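Local atomic coordinates of membrane-anchored mycosin mycp1 (Mycobacterium thermoresistibile, PDB entry 4HVL), a protein that acts as a membrane-anchored, subtilisin-like serine protease and is an essential component of the mycobacterial type VII (ESX-1) secretion system. Residues S268-S273 with A309-A314; V210-A215 with L256-I261; R43-D48 with A280-N285; A182-V187 with T244-A249. All blocks are in the same frame, centred on the assembly; numbering follows the deposited sequence.

Contact 1: residues S268-S273 with A309-A314; sequences SNFSMS and AGTSFA. With ZN (zinc ion), chain G; ACT (acetate ion), chain M.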
loop_
_atom_site.group_PDB
_atom_site.type_symbol
_atom_site.label_atom_id
_atom_site.label_comp_id
_atom_site.label_asym_id
_atom_site.label_seq_id
_atom_site.Cartn_x
_atom_site.Cartn_y
_atom_site.Cartn_z
ATOM N N SER A 268 7.612 2.123 -13.382
ATOM C CA SER A 268 8.812 1.794 -12.627
ATOM C C SER A 268 9.217 0.351 -12.929
ATOM O O SER A 268 8.363 -0.552 -12.926
ATOM C CB SER A 268 8.528 1.917 -11.121
ATOM O OG SER A 268 8.075 3.217 -10.732
ATOM N N ASN A 269 10.513 0.112 -13.134
ATOM C CA ASN A 269 10.978 -1.237 -13.494
ATOM C C ASN A 269 10.927 -2.277 -12.390
ATOM O O ASN A 269 11.040 -3.465 -12.649
ATOM C CB ASN A 269 12.378 -1.211 -14.126
ATOM C CG ASN A 269 13.456 -0.669 -13.199
ATOM O OD1 ASN A 269 13.229 -0.369 -12.024
ATOM N ND2 ASN A 269 14.651 -0.523 -13.745
ATOM N N PHE A 270 10.722 -1.842 -11.159
ATOM C CA PHE A 270 10.523 -2.774 -10.067
ATOM C C PHE A 270 9.035 -3.071 -9.804
ATOM O O PHE A 270 8.711 -3.894 -8.953
ATOM C CB PHE A 270 11.177 -2.225 -8.801
ATOM C CG PHE A 270 10.737 -0.843 -8.452
ATOM C CD1 PHE A 270 9.502 -0.623 -7.841
ATOM C CD2 PHE A 270 11.551 0.255 -8.743
ATOM C CE1 PHE A 270 9.098 0.662 -7.508
ATOM C CE2 PHE A 270 11.142 1.539 -8.424
ATOM C CZ PHE A 270 9.913 1.742 -7.813
ATOM N N SER A 271 8.128 -2.409 -10.511
ATOM C CA SER A 271 6.699 -2.531 -10.190
ATOM C C SER A 271 6.192 -3.877 -10.711
ATOM O O SER A 271 6.364 -4.195 -11.878
ATOM C CB SER A 271 5.907 -1.378 -10.808
ATOM O OG SER A 271 4.609 -1.268 -10.256
ATOM N N MET A 272 5.598 -4.669 -9.829
ATOM C CA MET A 272 5.070 -5.990 -10.181
ATOM C C MET A 272 3.804 -5.862 -11.028
ATOM O O MET A 272 2.795 -5.301 -10.589
ATOM C CB MET A 272 4.752 -6.798 -8.907
ATOM C CG MET A 272 5.959 -7.505 -8.298
ATOM S SD MET A 272 6.625 -8.862 -9.311
ATOM C CE MET A 272 5.182 -9.905 -9.389
ATOM N N SER A 273 3.860 -6.402 -12.242
ATOM C CA SER A 273 2.737 -6.347 -13.156
ATOM C C SER A 273 1.826 -7.526 -12.917
ATOM O O SER A 273 2.274 -8.609 -12.495
ATOM C CB SER A 273 3.222 -6.395 -14.628
ATOM O OG SER A 273 3.677 -7.698 -14.977
ATOM N N ALA A 309 11.679 4.851 -2.411
ATOM C CA ALA A 309 10.961 4.324 -3.553
ATOM C C ALA A 309 10.128 3.079 -3.214
ATOM O O ALA A 309 10.375 2.400 -2.230
ATOM C CB ALA A 309 11.939 3.995 -4.667
ATOM N N GLY A 310 9.150 2.781 -4.065
ATOM C CA GLY A 310 8.417 1.534 -3.952
ATOM C C GLY A 310 6.946 1.693 -4.260
ATOM O O GLY A 310 6.390 2.796 -4.192
ATOM N N THR A 311 6.304 0.585 -4.595
ATOM C CA THR A 311 4.867 0.611 -4.840
ATOM C C THR A 311 4.020 0.935 -3.601
ATOM O O THR A 311 2.883 1.366 -3.747
ATOM C CB THR A 311 4.358 -0.685 -5.496
ATOM O OG1 THR A 311 4.736 -1.814 -4.706
ATOM C CG2 THR A 311 4.961 -0.812 -6.899
ATOM N N SER A 312 4.562 0.766 -2.398
ATOM C CA SER A 312 3.870 1.227 -1.185
ATOM C C SER A 312 3.583 2.746 -1.260
ATOM O O SER A 312 2.520 3.188 -0.839
ATOM C CB SER A 312 4.634 0.855 0.104
ATOM O OG SER A 312 6.021 1.183 0.055
ATOM N N PHE A 313 4.504 3.524 -1.839
ATOM C CA PHE A 313 4.290 4.965 -2.005
ATOM C C PHE A 313 3.228 5.283 -3.055
ATOM O O PHE A 313 2.408 6.172 -2.843
ATOM C CB PHE A 313 5.615 5.710 -2.252
ATOM C CG PHE A 313 6.526 5.680 -1.060
ATOM C CD1 PHE A 313 6.280 6.517 0.030
ATOM C CD2 PHE A 313 7.588 4.781 -0.988
ATOM C CE1 PHE A 313 7.075 6.475 1.157
ATOM C CE2 PHE A 313 8.388 4.731 0.150
ATOM C CZ PHE A 313 8.127 5.575 1.225
ATOM N N ALA A 314 3.226 4.557 -4.168
ATOM C CA ALA A 314 2.144 4.646 -5.134
ATOM C C ALA A 314 0.785 4.409 -4.458
ATOM O O ALA A 314 -0.167 5.198 -4.622
ATOM C CB ALA A 314 2.356 3.657 -6.264
HETATM ZN ZN ZN G . 7.926 0.078 0.284
HETATM C C ACT M . 6.637 -1.621 -0.822
HETATM O O ACT M . 6.728 -1.699 0.435
HETATM O OXT ACT M . 7.123 -0.658 -1.460
HETATM C CH3 ACT M . 5.881 -2.741 -1.513
HETATM O O HOH W 1 9.666 -1.165 0.197
#
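Thr311 OG1 is gripped by Asn217 OD1 and, more weakly, by Gly216 N. With OG1 held there, between the backbone N and the carbonyl carbon (chi1 55°), CG2 lies beside the backbone N and faces Ser271. It comes within 3.4 Å of Ser271 OG, a van der Waals approach, since that hydroxyl is hydrogen-bonded to Gly260 N of strand 256-261. No polar bond joins the two segments, which meet by van der Waals contact. The main apolar piece is the Phe270 ring, carried on the type I turn from Ser268 to Ser271. Its CG sits between the backbone N and the carbonyl carbon (chi1 54°), bringing CE1 to 3.7 Å from Gly310 CA, with CZ reaching Ala309 CB at 4.4 Å. One ring face is backed by Ser268 CB of the same turn. Gly310 adopts backbone angles that call for glycine, and as N-cap it opens helix 311-328. At the start of this helix Ser312 N donates a hydrogen bond to acetate OXT (3.1 Å, 160°), and Ser312 OG binds the zinc ion at 2.2 Å together with both acetate oxygens, a water and His101. Asn217 ND2 also bonds the acetate. The Gly-Thr-Ser sequence is the subtilase signature around the predicted nucleophile Ser312, so the acetate, held by Ser312 N and Asn217 ND2, probably occupies the region of the oxyanion hole.

Contact 2: residues V210-A215 with L256-I261; sequences VVIAAA and LTVGGI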
loop_
_atom_site.group_PDB
_atom_site.type_symbol
_atom_site.label_atom_id
_atom_site.label_comp_id
_atom_site.label_asym_id
_atom_site.label_seq_id
_atom_site.Cartn_x
_atom_site.Cartn_y
_atom_site.Cartn_z
ATOM N N VAL A 210 -12.789 1.545 1.779
ATOM C CA VAL A 210 -12.096 1.460 0.508
ATOM C C VAL A 210 -10.780 0.800 0.830
ATOM O O VAL A 210 -10.119 1.247 1.761
ATOM C CB VAL A 210 -11.798 2.851 -0.052
ATOM C CG1 VAL A 210 -10.724 2.776 -1.145
ATOM C CG2 VAL A 210 -13.076 3.482 -0.572
ATOM N N VAL A 211 -10.409 -0.250 0.097
ATOM C CA VAL A 211 -9.121 -0.907 0.319
ATOM C C VAL A 211 -8.190 -0.690 -0.857
ATOM O O VAL A 211 -8.532 -1.012 -1.962
ATOM C CB VAL A 211 -9.266 -2.428 0.577
ATOM C CG1 VAL A 211 -7.908 -3.023 0.902
ATOM C CG2 VAL A 211 -10.216 -2.675 1.743
ATOM N N ILE A 212 -7.002 -0.167 -0.590
ATOM C CA ILE A 212 -5.991 0.101 -1.613
ATOM C C ILE A 212 -4.781 -0.801 -1.328
ATOM O O ILE A 212 -4.343 -0.907 -0.185
ATOM C CB ILE A 212 -5.534 1.563 -1.584
ATOM C CG1 ILE A 212 -6.710 2.545 -1.677
ATOM C CG2 ILE A 212 -4.537 1.828 -2.688
ATOM C CD1 ILE A 212 -7.601 2.440 -2.911
ATOM N N ALA A 213 -4.253 -1.456 -2.359
ATOM C CA ALA A 213 -3.101 -2.339 -2.190
ATOM C C ALA A 213 -1.936 -1.960 -3.112
ATOM O O ALA A 213 -2.137 -1.579 -4.268
ATOM C CB ALA A 213 -3.491 -3.790 -2.446
ATOM N N ALA A 214 -0.721 -2.113 -2.599
ATOM C CA ALA A 214 0.480 -1.963 -3.393
ATOM C C ALA A 214 0.578 -3.076 -4.433
ATOM O O ALA A 214 0.299 -4.242 -4.138
ATOM C CB ALA A 214 1.696 -2.008 -2.478
ATOM N N ALA A 215 0.995 -2.739 -5.640
ATOM C CA ALA A 215 1.258 -3.774 -6.644
ATOM C C ALA A 215 2.383 -4.725 -6.232
ATOM O O ALA A 215 2.375 -5.880 -6.654
ATOM C CB ALA A 215 1.576 -3.151 -7.999
ATOM N N LEU A 256 -8.331 -1.869 -5.000
ATOM C CA LEU A 256 -7.640 -1.173 -6.087
ATOM C C LEU A 256 -6.112 -1.301 -5.887
ATOM O O LEU A 256 -5.523 -0.769 -4.940
ATOM C CB LEU A 256 -8.067 0.290 -6.132
ATOM C CG LEU A 256 -7.357 1.215 -7.123
ATOM C CD1 LEU A 256 -7.531 0.665 -8.534
ATOM C CD2 LEU A 256 -7.882 2.639 -7.019
ATOM N N THR A 257 -5.486 -2.017 -6.806
ATOM C CA THR A 257 -4.075 -2.310 -6.746
ATOM C C THR A 257 -3.290 -1.311 -7.583
ATOM O O THR A 257 -3.613 -1.066 -8.747
ATOM C CB THR A 257 -3.843 -3.756 -7.225
ATOM O OG1 THR A 257 -4.476 -4.635 -6.299
ATOM C CG2 THR A 257 -2.354 -4.097 -7.337
ATOM N N VAL A 258 -2.256 -0.736 -6.966
ATOM C CA VAL A 258 -1.564 0.418 -7.510
ATOM C C VAL A 258 -0.096 0.107 -7.850
ATOM O O VAL A 258 0.724 -0.206 -6.961
ATOM C CB VAL A 258 -1.610 1.614 -6.523
ATOM C CG1 VAL A 258 -1.099 2.891 -7.178
ATOM C CG2 VAL A 258 -3.021 1.808 -5.997
ATOM N N GLY A 259 0.221 0.240 -9.137
ATOM C CA GLY A 259 1.589 0.145 -9.643
ATOM C C GLY A 259 2.316 1.477 -9.584
ATOM O O GLY A 259 1.729 2.499 -9.234
ATOM N N GLY A 260 3.599 1.469 -9.928
ATOM C CA GLY A 260 4.483 2.638 -9.736
ATOM C C GLY A 260 4.892 3.281 -11.036
ATOM O O GLY A 260 5.076 2.596 -12.019
ATOM N N ILE A 261 4.984 4.611 -11.035
ATOM C CA ILE A 261 5.649 5.333 -12.104
ATOM C C ILE A 261 6.752 6.204 -11.539
ATOM O O ILE A 261 6.734 6.549 -10.344
ATOM C CB ILE A 261 4.689 6.227 -12.934
ATOM C CG1 ILE A 261 3.953 7.232 -12.043
ATOM C CG2 ILE A 261 3.717 5.372 -13.730
ATOM C CD1 ILE A 261 3.842 8.592 -12.666
#
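Ile212 and Val258 meet on adjacent strands of the seven-stranded parallel sheet at the core of the subtilisin fold, Ile212 CG2 lying 3.6 Å from Val258 CG2. On the same face Ile212 runs side by side with Leu256, its CD1 coming within 3.9 Å of Leu256 CB. The Ile212 torsions explain both touches: CG2 stands anti to the backbone N and turns to Val258, while CG1 lies beside that N and carries CD1 back to Leu256. Beneath these side chains four backbone bonds zip the strands in parallel register, from Leu256 N to Val211 O at one end to Ala215 N to Val258 O at the other. The shortest, Val258 N to Ala213 O, measures 2.8 Å. The strand directions differ by 33°, a clear twist. Further out, helix 311-328 covers the face of Ile212, Leu256 and Val258 through Ala314, Val318 and Ser319, with helix 334-343 adding Ile338 and Thr342 over Leu256. This face continues to Ala214, whose side chain approaches that of Ser312 to about 5 Å between nearest atoms. On the reverse face Thr257 OG1 is tied to Ala249 O, and its methyl CG2 leans to Ala215 CA at 3.7 Å. Where strand 210-214 ends, Ala215 CB packs 3.7 Å from Gly259 CA.

Contact 3: residues R43-D48 with A280-N285; sequences RPWASD and AAPAEN. With ACT (acetate ion), chain L.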
loop_
_atom_site.group_PDB
_atom_site.type_symbol
_atom_site.label_atom_id
_atom_site.label_comp_id
_atom_site.label_asym_id
_atom_site.label_seq_id
_atom_site.Cartn_x
_atom_site.Cartn_y
_atom_site.Cartn_z
ATOM N N ARG A 43 8.590 22.029 -3.869
ATOM C CA ARG A 43 7.622 20.951 -3.816
ATOM C C ARG A 43 8.239 19.684 -4.394
ATOM O O ARG A 43 8.947 19.773 -5.371
ATOM C CB ARG A 43 6.373 21.351 -4.593
ATOM C CG ARG A 43 5.576 22.432 -3.884
ATOM C CD ARG A 43 4.359 22.861 -4.690
ATOM N NE ARG A 43 3.775 24.087 -4.137
ATOM C CZ ARG A 43 2.971 24.921 -4.796
ATOM N NH1 ARG A 43 2.609 24.685 -6.055
ATOM N NH2 ARG A 43 2.515 26.008 -4.181
ATOM N N PRO A 44 8.007 18.505 -3.766
ATOM C CA PRO A 44 8.487 17.249 -4.374
ATOM C C PRO A 44 7.873 17.039 -5.761
ATOM O O PRO A 44 6.776 17.558 -6.036
ATOM C CB PRO A 44 8.005 16.167 -3.409
ATOM C CG PRO A 44 7.584 16.872 -2.168
ATOM C CD PRO A 44 7.245 18.273 -2.526
ATOM N N TRP A 45 8.570 16.320 -6.642
ATOM C CA TRP A 45 8.088 16.189 -8.028
ATOM C C TRP A 45 6.687 15.553 -8.050
ATOM O O TRP A 45 5.859 15.906 -8.879
ATOM C CB TRP A 45 9.065 15.378 -8.898
ATOM C CG TRP A 45 9.047 13.895 -8.665
ATOM C CD1 TRP A 45 9.849 13.193 -7.823
ATOM C CD2 TRP A 45 8.187 12.927 -9.301
ATOM N NE1 TRP A 45 9.547 11.858 -7.888
ATOM C CE2 TRP A 45 8.535 11.663 -8.790
ATOM C CE3 TRP A 45 7.163 13.010 -10.260
ATOM C CZ2 TRP A 45 7.907 10.484 -9.201
ATOM C CZ3 TRP A 45 6.521 11.833 -10.648
ATOM C CH2 TRP A 45 6.903 10.588 -10.123
ATOM N N ALA A 46 6.427 14.654 -7.107
ATOM C CA ALA A 46 5.152 13.958 -7.055
ATOM C C ALA A 46 3.983 14.871 -6.707
ATOM O O ALA A 46 2.878 14.700 -7.234
ATOM C CB ALA A 46 5.223 12.797 -6.074
ATOM N N SER A 47 4.229 15.836 -5.832
ATOM C CA SER A 47 3.235 16.833 -5.466
ATOM C C SER A 47 2.895 17.735 -6.661
ATOM O O SER A 47 1.730 18.018 -6.920
ATOM C CB SER A 47 3.744 17.686 -4.300
ATOM O OG SER A 47 4.046 16.846 -3.184
ATOM N N ASP A 48 3.918 18.177 -7.381
ATOM C CA ASP A 48 3.700 18.963 -8.590
ATOM C C ASP A 48 2.977 18.155 -9.671
ATOM O O ASP A 48 2.028 18.631 -10.271
ATOM C CB ASP A 48 5.029 19.506 -9.122
ATOM C CG ASP A 48 5.429 20.824 -8.467
ATOM O OD1 ASP A 48 4.631 21.388 -7.682
ATOM O OD2 ASP A 48 6.547 21.298 -8.740
ATOM N N ALA A 280 -1.990 3.581 -11.214
ATOM C CA ALA A 280 -0.622 3.864 -10.824
ATOM C C ALA A 280 -0.448 5.257 -10.247
ATOM O O ALA A 280 -1.324 6.120 -10.369
ATOM C CB ALA A 280 0.314 3.670 -12.010
ATOM N N ALA A 281 0.703 5.451 -9.605
ATOM C CA ALA A 281 1.034 6.698 -8.966
ATOM C C ALA A 281 2.563 6.779 -8.700
ATOM O O ALA A 281 3.275 5.792 -8.884
ATOM C CB ALA A 281 0.222 6.832 -7.685
ATOM N N PRO A 282 3.080 7.970 -8.323
ATOM C CA PRO A 282 4.522 8.113 -8.162
ATOM C C PRO A 282 5.096 7.140 -7.127
ATOM O O PRO A 282 4.511 6.951 -6.056
ATOM C CB PRO A 282 4.662 9.541 -7.686
ATOM C CG PRO A 282 3.539 10.236 -8.380
ATOM C CD PRO A 282 2.410 9.266 -8.198
ATOM N N ALA A 283 6.227 6.542 -7.472
ATOM C CA ALA A 283 6.839 5.479 -6.670
ATOM C C ALA A 283 8.375 5.558 -6.610
ATOM O O ALA A 283 9.005 4.671 -6.035
ATOM C CB ALA A 283 6.412 4.138 -7.249
ATOM N N GLU A 284 8.968 6.607 -7.186
ATOM C CA GLU A 284 10.425 6.761 -7.252
ATOM C C GLU A 284 10.820 8.168 -6.788
ATOM O O GLU A 284 10.048 9.121 -6.923
ATOM C CB GLU A 284 10.930 6.568 -8.694
ATOM C CG GLU A 284 10.593 5.241 -9.346
ATOM C CD GLU A 284 10.939 5.221 -10.833
ATOM O OE1 GLU A 284 11.884 5.930 -11.263
ATOM O OE2 GLU A 284 10.250 4.514 -11.585
ATOM N N ASN A 285 12.033 8.286 -6.238
ATOM C CA ASN A 285 12.613 9.594 -5.884
ATOM C C ASN A 285 11.638 10.390 -5.028
ATOM O O ASN A 285 11.359 11.579 -5.271
ATOM C CB ASN A 285 13.029 10.350 -7.156
ATOM C CG ASN A 285 14.114 9.630 -7.944
ATOM O OD1 ASN A 285 13.889 9.167 -9.062
ATOM N ND2 ASN A 285 15.302 9.547 -7.372
HETATM C C ACT L . 15.742 12.493 -4.685
HETATM O O ACT L . 15.098 13.476 -4.208
HETATM O OXT ACT L . 15.400 11.283 -4.520
HETATM C CH3 ACT L . 16.969 12.803 -5.496
#
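Trp45 and the chain at Glu284 and Asn285 are joined by a forked hydrogen bond. The indole N-H points between two successive carbonyls: Trp45 NE1 lies 2.9 Å from Glu284 O (146° at the hydrogen), and a weak second branch runs from NE1 to Asn285 O at 3.2 Å. Glu284 O sits only 1° out of the indole plane, at the ring edge, and the stronger branch helps hold the indole in this orientation. Asn285 has a left-handed backbone conformation. The carboxylate of Glu284 has a different task, OE2 being bonded to Ser268 OG. Asn285 ND2 makes a weak 3.3 Å hydrogen bond to OXT of an acetate, probably from the crystallisation liquor.

The apolar part centres on Pro282. Its CB lies 3.5 Å from Trp45 CH2, at the far end of the six-membered ring. The same CB also touches Ala46 CB, at 3.7 Å, so the proline sits in the corner made by the indole and the methyl. Trp45 CG lies between the backbone N and the carbonyl carbon (chi1 75°), which swings the ring from the start of helix 45-50, where Pro44 occupies the N-cap position, across Pro282. Tyr317 of helix 311-328 touches both Ala46 and Pro282, and Pro263 lies against Trp45.

Overall this is packing of an N-terminal helix, by its first turn, onto the end of strand 277-282, an outermost strand of the parallel sheet of the subtilisin fold.

Contact 4: residues A182-V187 with T244-A249; sequences AACYKV and TIVSPA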
loop_
_atom_site.group_PDB
_atom_site.type_symbol
_atom_site.label_atom_id
_atom_site.label_comp_id
_atom_site.label_asym_id
_atom_site.label_seq_id
_atom_site.Cartn_x
_atom_site.Cartn_y
_atom_site.Cartn_z
ATOM N N ALA A 182 2.708 -6.660 0.042
ATOM C CA ALA A 182 2.506 -7.317 -1.240
ATOM C C ALA A 182 3.272 -8.617 -1.195
ATOM O O ALA A 182 4.453 -8.658 -1.526
ATOM C CB ALA A 182 2.971 -6.436 -2.387
ATOM N N ALA A 183 2.584 -9.680 -0.787
ATOM C CA ALA A 183 3.218 -10.996 -0.596
ATOM C C ALA A 183 3.189 -11.785 -1.885
ATOM O O ALA A 183 2.154 -11.865 -2.528
ATOM C CB ALA A 183 2.493 -11.770 0.477
ATOM N N CYS A 184 4.311 -12.408 -2.223
ATOM C CA CYS A 184 4.479 -13.107 -3.500
ATOM C C CYS A 184 4.699 -14.602 -3.330
ATOM O O CYS A 184 5.428 -15.041 -2.438
ATOM C CB CYS A 184 5.685 -12.545 -4.261
ATOM S SG CYS A 184 5.533 -10.792 -4.679
ATOM N N TYR A 185 4.071 -15.380 -4.195
ATOM C CA TYR A 185 4.352 -16.805 -4.250
ATOM C C TYR A 185 4.069 -17.349 -5.651
ATOM O O TYR A 185 3.381 -16.702 -6.445
ATOM C CB TYR A 185 3.564 -17.558 -3.173
ATOM C CG TYR A 185 2.057 -17.409 -3.184
ATOM C CD1 TYR A 185 1.433 -16.356 -2.508
ATOM C CD2 TYR A 185 1.241 -18.354 -3.812
ATOM C CE1 TYR A 185 0.068 -16.230 -2.481
ATOM C CE2 TYR A 185 -0.142 -18.236 -3.774
ATOM C CZ TYR A 185 -0.725 -17.171 -3.103
ATOM O OH TYR A 185 -2.111 -17.018 -3.078
ATOM N N LYS A 186 4.611 -18.524 -5.940
ATOM C CA LYS A 186 4.447 -19.137 -7.250
ATOM C C LYS A 186 3.055 -19.737 -7.391
ATOM O O LYS A 186 2.530 -20.362 -6.466
ATOM C CB LYS A 186 5.521 -20.196 -7.488
ATOM C CG LYS A 186 6.923 -19.630 -7.292
ATOM C CD LYS A 186 8.017 -20.472 -7.908
ATOM C CE LYS A 186 8.127 -21.869 -7.308
ATOM N NZ LYS A 186 8.622 -22.813 -8.342
ATOM N N VAL A 187 2.468 -19.537 -8.563
ATOM C CA VAL A 187 1.121 -20.020 -8.862
ATOM C C VAL A 187 0.976 -21.553 -8.675
ATOM O O VAL A 187 -0.100 -22.045 -8.329
ATOM C CB VAL A 187 0.680 -19.563 -10.286
ATOM C CG1 VAL A 187 1.416 -20.315 -11.388
ATOM C CG2 VAL A 187 -0.821 -19.747 -10.459
ATOM N N THR A 244 3.602 -15.417 -10.869
ATOM C CA THR A 244 3.718 -14.947 -9.497
ATOM C C THR A 244 2.406 -14.299 -9.027
ATOM O O THR A 244 1.954 -13.314 -9.593
ATOM C CB THR A 244 4.885 -13.951 -9.368
ATOM O OG1 THR A 244 6.091 -14.588 -9.784
ATOM C CG2 THR A 244 5.068 -13.468 -7.932
ATOM N N ILE A 245 1.781 -14.901 -8.023
ATOM C CA ILE A 245 0.642 -14.310 -7.344
ATOM C C ILE A 245 1.182 -13.249 -6.379
ATOM O O ILE A 245 2.160 -13.505 -5.662
ATOM C CB ILE A 245 -0.150 -15.382 -6.554
ATOM C CG1 ILE A 245 -0.691 -16.467 -7.501
ATOM C CG2 ILE A 245 -1.262 -14.763 -5.705
ATOM C CD1 ILE A 245 -1.509 -15.920 -8.659
ATOM N N VAL A 246 0.586 -12.061 -6.405
ATOM C CA VAL A 246 0.817 -11.017 -5.398
ATOM C C VAL A 246 -0.484 -10.819 -4.621
ATOM O O VAL A 246 -1.552 -10.565 -5.220
ATOM C CB VAL A 246 1.245 -9.678 -6.050
ATOM C CG1 VAL A 246 1.597 -8.652 -4.980
ATOM C CG2 VAL A 246 2.439 -9.892 -6.984
ATOM N N SER A 247 -0.412 -10.950 -3.301
ATOM C CA SER A 247 -1.605 -10.841 -2.445
ATOM C C SER A 247 -1.399 -9.758 -1.387
ATOM O O SER A 247 -0.335 -9.682 -0.795
ATOM C CB SER A 247 -1.898 -12.167 -1.731
ATOM O OG SER A 247 -3.126 -12.119 -1.004
ATOM N N PRO A 248 -2.442 -8.965 -1.100
ATOM C CA PRO A 248 -3.836 -9.080 -1.551
ATOM C C PRO A 248 -4.107 -8.362 -2.887
ATOM O O PRO A 248 -5.263 -8.205 -3.288
ATOM C CB PRO A 248 -4.602 -8.410 -0.421
ATOM C CG PRO A 248 -3.681 -7.311 -0.012
ATOM C CD PRO A 248 -2.297 -7.898 -0.095
ATOM N N ALA A 249 -3.040 -7.948 -3.572
ATOM C CA ALA A 249 -3.166 -7.252 -4.879
ATOM C C ALA A 249 -4.152 -7.925 -5.838
ATOM O O ALA A 249 -4.880 -7.233 -6.575
ATOM C CB ALA A 249 -1.797 -7.144 -5.551
#
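Strands 183-186 and 244-247 form a two-stranded antiparallel ribbon, their directions 154° apart, with Ala183 facing Ser247 and Tyr185 facing Ile245 as hydrogen-bonded pairs. Reciprocal N-H to carbonyl bonds close both pairs, among them Ser247 N to Ala183 O at 2.8 Å. On the Tyr185 and Ile245 side, Ile245 CB lies over one face of the tyrosine ring, 4.0 Å from its centroid, and CG2 slides to 3.6 Å from Tyr185 CZ. Tyr185 CG lies between the backbone N and the carbonyl carbon (chi1 57°), which lays the ring over Ile245. Its hydroxyl bonds Glu193 OE2 and Ser247 OG bonds OE1, so one carboxylate bridges the two strands. On the reverse side Cys184 CB meets Thr244 CG2 at 3.8 Å, its sulfur lies 4.0 Å from Val246 CG2, and the disulfide to Cys222 ties the ribbon to a neighbouring loop. Val246 CG1 also reaches Ala182 CB at 3.7 Å. The peptide before Pro248 is cis. Separate from the seven-stranded parallel sheet, the ribbon begins soon after strand 176-179, close to Glu181 of a zinc site. Leu159 of helix 154-171 packs on Ala183, Tyr185 and Ser247, and Val196 of helix 194-206 on Ser247 and Pro248.

Contact 1 holds Ser312, the predicted nucleophile, which binds zinc with His101, and the other contacts build outward from it. Contact 2, centred about 9 Å away, meets it where Ser268 N bonds to Gly260 O. Contact 3 joins contact 1 through Ala283 O, 2.7 Å from Gly310 N, and extends the sheet of contact 2 through backbone bonds between Ile261 and both Ala281 and Ala283. Contact 4 lies on the other flank: Ala215 O of contact 2 packs 3.3 Å from Val246 CG1, and Met272 CE of contact 1 touches Val246 CG2 at 3.6 Å. Contacts 3 and 4 are about 25 Å apart between centres and do not touch, their nearest atoms being about 12 Å apart.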